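Local coordinates for genome polyprotein (Chicken sicinivirus JSY, PDB 6QWT) that probably copies viral RNA as the RNA-dependent RNA polymerase (3Dpol) portion of the viral polyprotein, at residues C210-H215 and L382-V387; T217-S222 and R328-G333; G60-E65 and I288-N293; S235-T240 and I302-V307; D102-N107 and A185-F190. One frame throughout, in Å; residues are numbered along the deposited sequence.

Contact 1 (C210-H215 and L382-V387)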
# COMPACT_ATOMS: atom_id res chain seq x y z
N CYS A 210 -5.41 -0.73 -9.04
CA CYS A 210 -5.60 -1.82 -9.97
C CYS A 210 -6.56 -2.86 -9.41
O CYS A 210 -6.71 -3.01 -8.19
CB CYS A 210 -4.27 -2.49 -10.31
SG CYS A 210 -3.67 -3.57 -9.00
N ASP A 211 -7.23 -3.56 -10.32
CA ASP A 211 -8.04 -4.73 -10.00
C ASP A 211 -7.31 -5.93 -10.57
O ASP A 211 -7.31 -6.12 -11.80
CB ASP A 211 -9.44 -4.59 -10.59
CG ASP A 211 -10.35 -5.74 -10.21
OD1 ASP A 211 -10.19 -6.29 -9.10
OD2 ASP A 211 -11.24 -6.09 -11.02
N PRO A 212 -6.65 -6.75 -9.74
CA PRO A 212 -5.81 -7.83 -10.28
C PRO A 212 -6.51 -8.73 -11.29
O PRO A 212 -5.88 -9.14 -12.28
CB PRO A 212 -5.40 -8.60 -9.02
CG PRO A 212 -5.43 -7.58 -7.93
CD PRO A 212 -6.57 -6.65 -8.28
N ASP A 213 -7.80 -9.02 -11.09
CA ASP A 213 -8.54 -9.83 -12.05
C ASP A 213 -8.51 -9.20 -13.44
O ASP A 213 -8.40 -9.90 -14.45
CB ASP A 213 -9.99 -10.01 -11.59
CG ASP A 213 -10.15 -11.13 -10.59
OD1 ASP A 213 -11.28 -11.31 -10.08
OD2 ASP A 213 -9.16 -11.84 -10.31
N TYR A 214 -8.62 -7.87 -13.51
CA TYR A 214 -8.68 -7.18 -14.79
C TYR A 214 -7.30 -6.75 -15.29
O TYR A 214 -6.97 -6.96 -16.46
CB TYR A 214 -9.60 -5.96 -14.69
CG TYR A 214 -9.66 -5.15 -15.97
CD1 TYR A 214 -8.83 -4.05 -16.17
CD2 TYR A 214 -10.55 -5.49 -16.99
CE1 TYR A 214 -8.88 -3.32 -17.33
CE2 TYR A 214 -10.60 -4.76 -18.16
CZ TYR A 214 -9.76 -3.67 -18.33
OH TYR A 214 -9.81 -2.93 -19.49
N HIS A 215 -6.49 -6.16 -14.41
CA HIS A 215 -5.29 -5.47 -14.86
C HIS A 215 -4.09 -6.40 -15.04
O HIS A 215 -3.09 -5.97 -15.63
CB HIS A 215 -4.94 -4.34 -13.89
CG HIS A 215 -5.83 -3.15 -14.04
ND1 HIS A 215 -6.83 -2.85 -13.13
CD2 HIS A 215 -5.90 -2.20 -15.00
CE1 HIS A 215 -7.46 -1.76 -13.52
NE2 HIS A 215 -6.92 -1.34 -14.65
N LEU A 382 2.52 -8.38 -5.88
CA LEU A 382 1.44 -8.45 -4.89
C LEU A 382 1.09 -9.90 -4.58
O LEU A 382 -0.08 -10.30 -4.56
CB LEU A 382 0.21 -7.66 -5.36
CG LEU A 382 0.42 -6.19 -5.70
CD1 LEU A 382 -0.81 -5.61 -6.39
CD2 LEU A 382 0.78 -5.39 -4.45
N LYS A 383 2.13 -10.70 -4.36
CA LYS A 383 2.02 -12.12 -4.02
C LYS A 383 1.39 -12.96 -5.12
O LYS A 383 0.93 -14.08 -4.87
CB LYS A 383 1.25 -12.32 -2.70
CG LYS A 383 1.94 -11.72 -1.47
CD LYS A 383 1.15 -12.02 -0.20
CE LYS A 383 2.01 -12.68 0.86
NZ LYS A 383 1.21 -13.56 1.77
N ARG A 384 1.36 -12.47 -6.36
CA ARG A 384 0.67 -13.16 -7.45
C ARG A 384 1.61 -13.39 -8.63
O ARG A 384 2.36 -12.49 -9.03
CB ARG A 384 -0.55 -12.37 -7.93
CG ARG A 384 -1.62 -12.15 -6.87
CD ARG A 384 -2.40 -10.88 -7.17
NE ARG A 384 -3.71 -10.83 -6.52
CZ ARG A 384 -3.93 -10.27 -5.33
NH1 ARG A 384 -2.93 -9.70 -4.67
NH2 ARG A 384 -5.15 -10.26 -4.81
N HIS A 385 1.54 -14.59 -9.20
CA HIS A 385 2.19 -14.88 -10.47
C HIS A 385 1.33 -14.38 -11.63
O HIS A 385 0.19 -13.94 -11.45
CB HIS A 385 2.45 -16.38 -10.63
CG HIS A 385 3.68 -16.86 -9.92
ND1 HIS A 385 3.64 -17.41 -8.66
CD2 HIS A 385 4.97 -16.90 -10.31
CE1 HIS A 385 4.86 -17.76 -8.30
NE2 HIS A 385 5.69 -17.45 -9.28
N PHE A 386 1.90 -14.43 -12.84
CA PHE A 386 1.19 -14.15 -14.08
C PHE A 386 1.12 -15.46 -14.86
O PHE A 386 2.15 -15.97 -15.31
CB PHE A 386 1.89 -13.07 -14.90
CG PHE A 386 1.99 -11.73 -14.21
CD1 PHE A 386 2.93 -11.51 -13.21
CD2 PHE A 386 1.15 -10.69 -14.57
CE1 PHE A 386 3.03 -10.29 -12.58
CE2 PHE A 386 1.24 -9.45 -13.94
CZ PHE A 386 2.18 -9.25 -12.94
N VAL A 387 -0.09 -16.01 -15.02
CA VAL A 387 -0.29 -17.28 -15.70
C VAL A 387 -1.33 -17.12 -16.80
O VAL A 387 -2.50 -16.84 -16.51
CB VAL A 387 -0.71 -18.39 -14.74
CG1 VAL A 387 -0.97 -19.68 -15.50
CG2 VAL A 387 0.36 -18.60 -13.67
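Beside Pro212, whose ring rests on Arg384, the carbonyl oxygen of Asp211 is gripped by two backbone N-H groups: Asp211 O lies 2.8 Å from Tyr214 N and 2.7 Å from His215 N. These bonds close the first turn of helix 212-222. Facing it is the start of the hairpin made by strands 384-388 and 396-400, where the Leu-Lys-Arg run of 382-384 fits motif E of picornaviral polymerases, the element between palm and thumb. The helix start is braced a second time, because Asp211 N points at the imidazole and reaches His215 ND1 at 2.9 Å, nearly straight at 172°.

The contact itself has no hydrogen bond from one segment to the other. It is a proline laid over a guanidinium: Pro212 CB comes within 3.8 Å of Arg384 NE, while Pro212 CG sits above one face of the flat group, toward its rim and 4.0 Å from Arg384 CZ. Arg384 can present this face because its chain stays extended from CG to NE and its far end is tied back to its own segment. Arg384 NH1 donates to Leu382 O at 2.9 Å, a bent bond of 139° that lies in the carbonyl plane and limits how the group can turn. Arg384 also touches Trp216 one turn along the helix and Ile400 on the partner strand. Next to the proline-guanidinium packing runs a looser apolar touch, with Cys210 SG 4.4 Å from Leu382 CD1.

Contact 2 (T217-S222 and R328-G333)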
# COMPACT_ATOMS: atom_id res chain seq x y z
N THR A 217 -3.81 -8.64 -17.13
CA THR A 217 -3.59 -8.81 -18.57
C THR A 217 -2.79 -7.65 -19.16
O THR A 217 -1.74 -7.90 -19.77
CB THR A 217 -4.92 -9.05 -19.29
OG1 THR A 217 -5.47 -10.31 -18.89
CG2 THR A 217 -4.73 -9.03 -20.80
N PRO A 218 -3.21 -6.39 -19.02
CA PRO A 218 -2.36 -5.31 -19.56
C PRO A 218 -1.03 -5.16 -18.82
O PRO A 218 -0.05 -4.75 -19.45
CB PRO A 218 -3.24 -4.05 -19.41
CG PRO A 218 -4.18 -4.38 -18.32
CD PRO A 218 -4.47 -5.85 -18.47
N PHE A 219 -0.98 -5.46 -17.52
CA PHE A 219 0.30 -5.48 -16.82
C PHE A 219 1.26 -6.46 -17.48
O PHE A 219 2.43 -6.14 -17.73
CB PHE A 219 0.10 -5.85 -15.34
CG PHE A 219 -0.52 -4.77 -14.50
CD1 PHE A 219 -0.77 -4.99 -13.15
CD2 PHE A 219 -0.85 -3.54 -15.05
CE1 PHE A 219 -1.34 -4.00 -12.37
CE2 PHE A 219 -1.42 -2.54 -14.26
CZ PHE A 219 -1.67 -2.78 -12.92
N TYR A 220 0.78 -7.67 -17.76
CA TYR A 220 1.59 -8.71 -18.38
C TYR A 220 2.10 -8.28 -19.75
O TYR A 220 3.30 -8.37 -20.04
CB TYR A 220 0.76 -9.99 -18.48
CG TYR A 220 1.43 -11.18 -19.12
CD1 TYR A 220 2.18 -12.07 -18.35
CD2 TYR A 220 1.29 -11.45 -20.47
CE1 TYR A 220 2.78 -13.18 -18.92
CE2 TYR A 220 1.89 -12.55 -21.05
CZ TYR A 220 2.63 -13.41 -20.27
OH TYR A 220 3.23 -14.51 -20.84
N HIS A 221 1.20 -7.81 -20.61
CA HIS A 221 1.60 -7.46 -21.97
C HIS A 221 2.45 -6.20 -22.03
O HIS A 221 3.15 -5.99 -23.03
CB HIS A 221 0.35 -7.31 -22.84
CG HIS A 221 -0.40 -8.59 -23.06
ND1 HIS A 221 0.13 -9.65 -23.76
CD2 HIS A 221 -1.63 -8.98 -22.65
CE1 HIS A 221 -0.74 -10.64 -23.78
NE2 HIS A 221 -1.82 -10.26 -23.12
N SER A 222 2.43 -5.37 -20.98
CA SER A 222 3.26 -4.17 -20.99
C SER A 222 4.74 -4.52 -20.84
O SER A 222 5.60 -3.76 -21.29
CB SER A 222 2.83 -3.22 -19.87
OG SER A 222 3.40 -3.61 -18.63
N ARG A 328 10.66 0.06 -18.12
CA ARG A 328 9.31 0.17 -17.58
C ARG A 328 9.34 -0.23 -16.12
O ARG A 328 9.96 -1.23 -15.75
CB ARG A 328 8.31 -0.70 -18.35
CG ARG A 328 6.95 -0.82 -17.66
CD ARG A 328 5.94 -1.53 -18.54
NE ARG A 328 5.64 -0.78 -19.75
CZ ARG A 328 4.79 0.24 -19.81
NH1 ARG A 328 4.15 0.63 -18.71
NH2 ARG A 328 4.57 0.87 -20.95
N ILE A 329 8.65 0.55 -15.29
CA ILE A 329 8.54 0.29 -13.86
C ILE A 329 7.07 0.20 -13.49
O ILE A 329 6.24 0.93 -14.05
CB ILE A 329 9.26 1.38 -13.03
CG1 ILE A 329 10.77 1.33 -13.27
CG2 ILE A 329 8.96 1.23 -11.54
CD1 ILE A 329 11.55 2.47 -12.63
N LEU A 330 6.73 -0.72 -12.59
CA LEU A 330 5.38 -0.83 -12.05
C LEU A 330 5.48 -1.05 -10.55
O LEU A 330 6.08 -2.03 -10.10
CB LEU A 330 4.60 -1.96 -12.71
CG LEU A 330 3.10 -2.03 -12.38
CD1 LEU A 330 2.35 -0.84 -12.96
CD2 LEU A 330 2.52 -3.33 -12.90
N CYS A 331 4.89 -0.14 -9.78
CA CYS A 331 5.06 -0.09 -8.34
C CYS A 331 3.70 -0.07 -7.65
O CYS A 331 2.74 0.53 -8.13
CB CYS A 331 5.86 1.16 -7.92
SG CYS A 331 7.61 1.12 -8.34
N TYR A 332 3.64 -0.76 -6.50
CA TYR A 332 2.54 -0.61 -5.55
C TYR A 332 3.18 -0.61 -4.16
O TYR A 332 3.54 -1.67 -3.65
CB TYR A 332 1.49 -1.71 -5.68
CG TYR A 332 0.13 -1.35 -5.10
CD1 TYR A 332 -1.04 -1.55 -5.83
CD2 TYR A 332 0.01 -0.80 -3.83
CE1 TYR A 332 -2.28 -1.21 -5.31
CE2 TYR A 332 -1.22 -0.46 -3.30
CZ TYR A 332 -2.36 -0.67 -4.04
OH TYR A 332 -3.59 -0.33 -3.52
N GLY A 333 3.30 0.57 -3.56
CA GLY A 333 3.99 0.66 -2.28
C GLY A 333 5.46 0.35 -2.45
O GLY A 333 6.16 0.95 -3.28
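Two torsions bring Phe219 and Leu330 together: CG of Phe219 stands opposite its carbonyl carbon (chi1 -73°), and CG of Leu330 stands opposite its backbone N (chi1 -171°). The two side chains then meet nearly perpendicular to each other. The setting is the polymerase palm, where helix 212-222 packs on strand 327-332, the edge of a four-stranded antiparallel sheet; this strand leads into the Tyr-Gly turn that fits motif C.

What meets is one methyl and one ring face. Leu330 CD2 hangs over the middle of the Phe219 ring in a CH-pi contact, 3.7 Å from the centroid and only 14° off the normal, so that CD2 lies at much the same distance from several ring carbons. Phe386 of the neighbouring hairpin and Cys210 also pack on Phe219, which places the ring in a buried apolar layer.

One turn on, at Ser222, the chemistry turns mixed. Ser222 OG donates back to Phe219 O at 2.9 Å, which fixes the hydroxyl against the helix. Its CB is left facing Arg328, whose chain bends at its third torsion, about CG-CD, so that the guanidinium offers a face: Ser222 CB lies above it, toward the rim, 4.0 Å from Arg328 CZ. The extended first part of the chain, before the bend, carries Arg328 CD to 3.3 Å from Ser222 OG.

Contact 3 (G60-E65 and I288-N293)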
# COMPACT_ATOMS: atom_id res chain seq x y z
N GLY A 60 17.06 5.35 12.01
CA GLY A 60 18.36 5.04 11.45
C GLY A 60 19.02 6.19 10.71
O GLY A 60 20.16 6.05 10.27
N GLY A 61 18.32 7.31 10.55
CA GLY A 61 18.87 8.45 9.85
C GLY A 61 18.02 8.90 8.68
O GLY A 61 17.29 8.10 8.09
N ASP A 62 18.11 10.18 8.34
CA ASP A 62 17.40 10.76 7.20
C ASP A 62 18.39 11.43 6.27
O ASP A 62 19.44 11.91 6.71
CB ASP A 62 16.34 11.77 7.67
CG ASP A 62 15.55 12.36 6.52
OD1 ASP A 62 15.11 11.58 5.65
OD2 ASP A 62 15.36 13.59 6.49
N ILE A 63 18.07 11.45 4.98
CA ILE A 63 18.92 12.08 3.98
C ILE A 63 18.24 13.36 3.52
O ILE A 63 17.09 13.34 3.06
CB ILE A 63 19.21 11.14 2.80
CG1 ILE A 63 19.93 9.88 3.31
CG2 ILE A 63 20.04 11.85 1.75
CD1 ILE A 63 20.02 8.77 2.29
N ASP A 64 18.95 14.49 3.66
CA ASP A 64 18.43 15.80 3.31
C ASP A 64 18.93 16.31 1.98
O ASP A 64 18.27 17.15 1.36
CB ASP A 64 18.80 16.82 4.40
CG ASP A 64 17.81 16.84 5.53
OD1 ASP A 64 16.59 16.90 5.26
OD2 ASP A 64 18.25 16.79 6.70
N GLU A 65 20.09 15.85 1.52
CA GLU A 65 20.64 16.37 0.29
C GLU A 65 20.54 15.34 -0.83
O GLU A 65 20.71 14.14 -0.59
CB GLU A 65 22.11 16.77 0.48
CG GLU A 65 22.34 17.68 1.67
CD GLU A 65 21.60 19.00 1.55
OE1 GLU A 65 21.40 19.47 0.41
OE2 GLU A 65 21.20 19.56 2.60
N ILE A 288 7.78 13.13 16.37
CA ILE A 288 7.78 13.58 14.99
C ILE A 288 8.78 12.73 14.22
O ILE A 288 9.89 12.48 14.71
CB ILE A 288 8.14 15.08 14.89
CG1 ILE A 288 6.90 15.94 15.15
CG2 ILE A 288 8.75 15.41 13.53
CD1 ILE A 288 7.22 17.41 15.40
N MET A 289 8.38 12.26 13.05
CA MET A 289 9.25 11.50 12.17
C MET A 289 9.76 12.41 11.06
O MET A 289 8.96 12.98 10.30
CB MET A 289 8.53 10.29 11.58
CG MET A 289 8.46 9.10 12.53
SD MET A 289 10.09 8.40 12.89
CE MET A 289 9.75 7.40 14.33
N LYS A 290 11.07 12.57 10.97
CA LYS A 290 11.71 13.29 9.87
C LYS A 290 12.19 12.25 8.86
O LYS A 290 13.08 11.45 9.16
CB LYS A 290 12.87 14.14 10.38
CG LYS A 290 13.58 14.95 9.31
CD LYS A 290 14.63 15.86 9.93
CE LYS A 290 15.46 16.57 8.86
NZ LYS A 290 16.35 15.63 8.13
N GLY A 291 11.57 12.25 7.68
CA GLY A 291 11.78 11.20 6.71
C GLY A 291 10.73 10.10 6.82
O GLY A 291 9.96 10.02 7.78
N GLY A 292 10.70 9.24 5.80
CA GLY A 292 9.68 8.20 5.72
C GLY A 292 8.29 8.77 5.49
O GLY A 292 8.11 9.97 5.28
N ASN A 293 7.29 7.88 5.53
CA ASN A 293 5.88 8.26 5.35
C ASN A 293 5.08 7.25 6.17
O ASN A 293 5.40 6.06 6.13
CB ASN A 293 5.47 8.22 3.87
CG ASN A 293 4.05 8.78 3.59
OD1 ASN A 293 3.30 9.10 4.49
ND2 ASN A 293 3.70 8.89 2.31
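Asp62 is the first residue of 60-65 to meet strand 285-290, and it does so beside the start of the chain, since the preceding Gly61 is backbone-bonded to Ser1. An anchored N-terminus of this kind, in the fingers and close to the palm, is a familiar feature of active picornaviral polymerases. Here the loop lies at the end of a strand in the five-stranded mixed sheet, where the chain runs through Gly291 toward motif B.

Asp62 splits its carboxylate between two tasks. OD2 takes Lys290 NZ at 2.8 Å through the lone pair turned away from the other oxygen, while OD1 accepts from Ser243 N and also rests 3.5 Å from Gly291 CA. Gly291, with no side chain, presents its CA directly to this oxygen. Asp62 CB, meanwhile, approaches Lys290 O at 3.6 Å.

Ile63 turns its side chain the other way, onto Pro242 and Asn358. The next residue, Asp64, returns to the contact and completes a salt-bridge network: its OD2 meets Lys290 NZ at 2.6 Å, on the syn side but 27° out of the carboxylate plane. The lysine chain is extended until its last bond, where a turn of chi4 to -70° swings the ammonium between the two acids. Two carboxylates so near would be expected to stabilise its positive charge; Glu2 adds a weak, longer ion pair. Lys290 NZ is also 3.1 Å from the second oxygen of the last aspartate, Asp64 OD1.

Contact 4 (S235-T240 and I302-V307)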
# COMPACT_ATOMS: atom_id res chain seq x y z
N SER A 235 12.70 -3.67 2.51
CA SER A 235 12.51 -3.86 3.94
C SER A 235 12.52 -2.49 4.61
O SER A 235 13.45 -1.70 4.39
CB SER A 235 13.60 -4.76 4.53
OG SER A 235 14.85 -4.54 3.90
N ASN A 236 11.48 -2.20 5.39
CA ASN A 236 11.34 -0.93 6.10
C ASN A 236 11.31 0.26 5.14
O ASN A 236 11.93 1.30 5.38
CB ASN A 236 12.45 -0.76 7.14
CG ASN A 236 12.84 -2.07 7.80
OD1 ASN A 236 12.07 -2.63 8.59
ND2 ASN A 236 14.03 -2.56 7.49
N PHE A 237 10.59 0.09 4.03
CA PHE A 237 10.44 1.17 3.05
C PHE A 237 9.85 2.42 3.68
O PHE A 237 10.29 3.54 3.39
CB PHE A 237 9.57 0.69 1.89
CG PHE A 237 9.56 1.61 0.70
CD1 PHE A 237 10.74 2.02 0.10
CD2 PHE A 237 8.35 2.06 0.17
CE1 PHE A 237 10.72 2.87 -0.99
CE2 PHE A 237 8.33 2.90 -0.92
CZ PHE A 237 9.52 3.31 -1.51
N ASP A 238 8.86 2.26 4.55
CA ASP A 238 8.17 3.40 5.15
C ASP A 238 9.04 4.18 6.13
O ASP A 238 8.66 5.29 6.51
CB ASP A 238 6.90 2.92 5.86
CG ASP A 238 5.97 2.16 4.93
OD1 ASP A 238 5.62 2.71 3.86
OD2 ASP A 238 5.60 1.01 5.26
N SER A 239 10.19 3.63 6.53
CA SER A 239 11.12 4.35 7.39
C SER A 239 12.34 4.87 6.64
O SER A 239 12.91 5.90 7.03
CB SER A 239 11.60 3.44 8.53
OG SER A 239 10.54 3.18 9.44
N THR A 240 12.74 4.21 5.55
CA THR A 240 14.00 4.52 4.88
C THR A 240 13.86 5.56 3.77
O THR A 240 14.89 6.01 3.24
CB THR A 240 14.61 3.24 4.30
OG1 THR A 240 13.63 2.57 3.51
CG2 THR A 240 15.07 2.32 5.42
N ILE A 302 -0.02 6.44 -3.57
CA ILE A 302 0.23 7.11 -4.84
C ILE A 302 1.57 7.83 -4.80
O ILE A 302 2.40 7.71 -5.71
CB ILE A 302 -0.92 8.08 -5.18
CG1 ILE A 302 -2.11 7.31 -5.74
CG2 ILE A 302 -0.47 9.14 -6.18
CD1 ILE A 302 -1.80 6.61 -7.04
N LEU A 303 1.81 8.60 -3.73
CA LEU A 303 3.09 9.30 -3.59
C LEU A 303 4.23 8.33 -3.33
O LEU A 303 5.36 8.58 -3.76
CB LEU A 303 2.99 10.33 -2.47
CG LEU A 303 1.84 11.33 -2.61
CD1 LEU A 303 1.81 12.32 -1.46
CD2 LEU A 303 1.93 12.07 -3.94
N ASN A 304 3.97 7.21 -2.64
CA ASN A 304 4.99 6.19 -2.45
C ASN A 304 5.41 5.59 -3.79
O ASN A 304 6.60 5.31 -4.00
CB ASN A 304 4.50 5.10 -1.51
CG ASN A 304 4.92 5.35 -0.07
OD1 ASN A 304 4.94 6.49 0.40
ND2 ASN A 304 5.24 4.27 0.64
N SER A 305 4.44 5.34 -4.68
CA SER A 305 4.76 4.85 -6.02
C SER A 305 5.71 5.79 -6.73
O SER A 305 6.71 5.36 -7.31
CB SER A 305 3.48 4.69 -6.84
OG SER A 305 2.69 3.62 -6.36
N MET A 306 5.41 7.09 -6.70
CA MET A 306 6.29 8.06 -7.33
C MET A 306 7.67 8.04 -6.68
O MET A 306 8.68 8.04 -7.38
CB MET A 306 5.66 9.45 -7.27
CG MET A 306 4.27 9.48 -7.90
SD MET A 306 3.45 11.09 -7.86
CE MET A 306 4.66 12.10 -8.66
N VAL A 307 7.72 7.99 -5.35
CA VAL A 307 9.00 7.88 -4.64
C VAL A 307 9.77 6.66 -5.13
O VAL A 307 10.97 6.73 -5.41
CB VAL A 307 8.78 7.83 -3.12
CG1 VAL A 307 10.04 7.37 -2.41
CG2 VAL A 307 8.33 9.19 -2.60
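Apolar contact between the helices is light: Phe237 CZ reaches Val307 CG1 at 4.2 Å, the two side chains lying alongside and running opposite ways. The ring gets there because CG of Phe237 stands opposite its backbone N (chi1 -170°), which sends it across toward helix 298-316. Val307 also touches Val245, Phe246 and Ile249 of helix 243-256, which extends the apolar packing.

A second kind of contact sets an amide beside an aromatic ring. Asn304 ND2 comes obliquely to Phe237, 3.7 Å from CE2 and 3.8 Å from CD2, with the amide plane almost perpendicular to the ring at 86°. By their sequences the segments fit motif A (235-240) and motif B (302-307) of the polymerase palm, so the ring and its neighbours lie where these two elements meet.

Polar contact across the pair is looser. Asp238 OD1 stands 3.6 Å from Asn304 ND2, close but without a hydrogen bond, the carboxylate and amide planes turned 32° apart; the other end of the amide, OD1, takes a weak bond from Asn293. Within the motif A turn, by contrast, one carbonyl oxygen carries three donors: Ser239 N, Thr240 N and the Thr240 hydroxyl. Of these, Thr240 OG1 reaches Asn236 O at 2.8 Å from above the carbonyl plane.

Contact 5 (D102-N107 and A185-F190)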
# COMPACT_ATOMS: atom_id res chain seq x y z
N ASP A 102 -13.61 7.25 -6.09
CA ASP A 102 -14.68 6.94 -5.16
C ASP A 102 -14.59 7.84 -3.93
O ASP A 102 -13.53 8.37 -3.58
CB ASP A 102 -14.63 5.48 -4.73
CG ASP A 102 -15.47 4.58 -5.63
OD1 ASP A 102 -16.66 4.89 -5.83
OD2 ASP A 102 -14.93 3.57 -6.13
N GLY A 103 -15.73 8.01 -3.27
CA GLY A 103 -15.80 8.78 -2.04
C GLY A 103 -15.09 8.07 -0.90
O GLY A 103 -14.57 6.96 -1.03
N ILE A 104 -15.07 8.75 0.25
CA ILE A 104 -14.36 8.22 1.40
C ILE A 104 -15.12 7.05 2.00
O ILE A 104 -16.34 6.92 1.86
CB ILE A 104 -14.13 9.33 2.46
CG1 ILE A 104 -15.47 9.91 2.92
CG2 ILE A 104 -13.22 10.42 1.91
CD1 ILE A 104 -15.33 10.88 4.07
N ASP A 105 -14.38 6.17 2.68
CA ASP A 105 -14.97 5.05 3.41
C ASP A 105 -15.48 5.56 4.75
O ASP A 105 -14.69 5.92 5.63
CB ASP A 105 -13.93 3.95 3.60
CG ASP A 105 -14.55 2.64 4.05
OD1 ASP A 105 -14.02 1.58 3.67
OD2 ASP A 105 -15.57 2.67 4.78
N MET A 106 -16.81 5.60 4.91
CA MET A 106 -17.39 6.11 6.14
C MET A 106 -17.20 5.17 7.33
O MET A 106 -17.49 5.58 8.46
CB MET A 106 -18.88 6.38 5.93
CG MET A 106 -19.40 7.63 6.63
SD MET A 106 -18.59 9.15 6.10
CE MET A 106 -19.00 9.18 4.36
N ASN A 107 -16.72 3.95 7.10
CA ASN A 107 -16.53 2.99 8.18
C ASN A 107 -15.12 3.00 8.75
O ASN A 107 -14.88 2.33 9.76
CB ASN A 107 -16.87 1.58 7.69
CG ASN A 107 -18.35 1.38 7.48
OD1 ASN A 107 -19.17 1.83 8.28
ND2 ASN A 107 -18.71 0.71 6.39
N ALA A 185 -8.64 17.33 3.14
CA ALA A 185 -7.78 18.37 2.59
C ALA A 185 -6.79 17.79 1.58
O ALA A 185 -6.53 18.40 0.54
CB ALA A 185 -7.03 19.09 3.71
N GLY A 186 -6.25 16.61 1.86
CA GLY A 186 -5.33 15.98 0.93
C GLY A 186 -6.02 15.54 -0.35
O GLY A 186 -5.45 15.66 -1.44
N ARG A 187 -7.24 15.01 -0.24
CA ARG A 187 -8.00 14.65 -1.43
C ARG A 187 -8.43 15.89 -2.21
O ARG A 187 -8.73 15.78 -3.40
CB ARG A 187 -9.22 13.82 -1.05
CG ARG A 187 -8.89 12.49 -0.40
CD ARG A 187 -10.15 11.75 0.03
NE ARG A 187 -10.33 10.52 -0.75
CZ ARG A 187 -11.35 10.31 -1.57
NH1 ARG A 187 -12.29 11.23 -1.73
NH2 ARG A 187 -11.43 9.16 -2.24
N MET A 188 -8.48 17.05 -1.57
CA MET A 188 -8.75 18.27 -2.32
C MET A 188 -7.53 18.70 -3.11
O MET A 188 -7.61 18.90 -4.33
CB MET A 188 -9.20 19.38 -1.37
CG MET A 188 -10.61 19.19 -0.81
SD MET A 188 -11.02 20.38 0.48
CE MET A 188 -11.14 21.90 -0.47
N LEU A 189 -6.37 18.81 -2.45
CA LEU A 189 -5.17 19.31 -3.10
C LEU A 189 -4.67 18.37 -4.18
O LEU A 189 -4.28 18.81 -5.27
CB LEU A 189 -4.07 19.53 -2.06
CG LEU A 189 -4.32 20.58 -0.98
CD1 LEU A 189 -3.22 20.52 0.07
CD2 LEU A 189 -4.40 21.96 -1.59
N PHE A 190 -4.68 17.06 -3.91
CA PHE A 190 -4.09 16.07 -4.80
C PHE A 190 -5.13 15.21 -5.50
O PHE A 190 -4.76 14.24 -6.18
CB PHE A 190 -3.12 15.18 -4.02
CG PHE A 190 -2.02 15.94 -3.33
CD1 PHE A 190 -0.89 16.33 -4.03
CD2 PHE A 190 -2.13 16.26 -1.99
CE1 PHE A 190 0.12 17.03 -3.40
CE2 PHE A 190 -1.12 16.97 -1.35
CZ PHE A 190 0.01 17.35 -2.06
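Arg187 makes the one hydrogen bond across this contact, to a backbone oxygen: Arg187 NH2 lies 2.6 Å from Asp102 O. The bond is nearly straight, 164° at the hydrogen, and the carbonyl oxygen lies at the edge of the guanidinium, in its plane. Over one face of the same flat group, toward the rim, comes Ile104 CG2, 3.8 Å from Arg187 NH1 and equally 3.8 Å from Arg187 CD, so a single methyl spans the junction between chain and head group. One edge polar, one face apolar: the arginine is held by two unlike contacts at once.

Next come the features that place these groups. Arg187 leaves the helix extended and then bends at its third torsion (114°), which turns the guanidinium toward the loop; a weak bond from NH1 to Ala94 O gives it a further tie. Ile104 is fixed by a backbone bond to Ile95, and its side chain also touches Phe124. Further along the loop, Asp105 OD2 accepts from Asn107 N at 2.9 Å, forming an Asx turn, while Asp105 O is held by Arg120.

In the fold this is a surface join in what is probably the fingers, linking the loop after strand 101-102 to helix 180-189. The helix packs through Ala185, Met188 and Leu189 on helix 136-147, and through Leu189 on helix 267-276 as well; the loop lies against strand 124-126.

Overall arrangement
Contact 4 is the buried one, its centre about 9 Å from the centre of the folded chain, whereas contacts 1 and 5 lie at the surface and contacts 2 and 3 are partly buried. Helix 212-222 serves both contact 1 and contact 2, which touch through Phe386 on Tyr220 and Cys210 on Phe219. Contact 4 links its neighbours: it meets contact 2 where Gly333 O nears Phe237, and contact 3 through a probable hydrogen bond from Asn293 N to Asp238 O. Chemistry follows place. Contact 3, centred about 20 Å from the chain's centre, relies on ion pairs; contacts 1, 2 and 5 each lay a carbon group over an arginine face; contacts 2 and 4 add a buried phenylalanine.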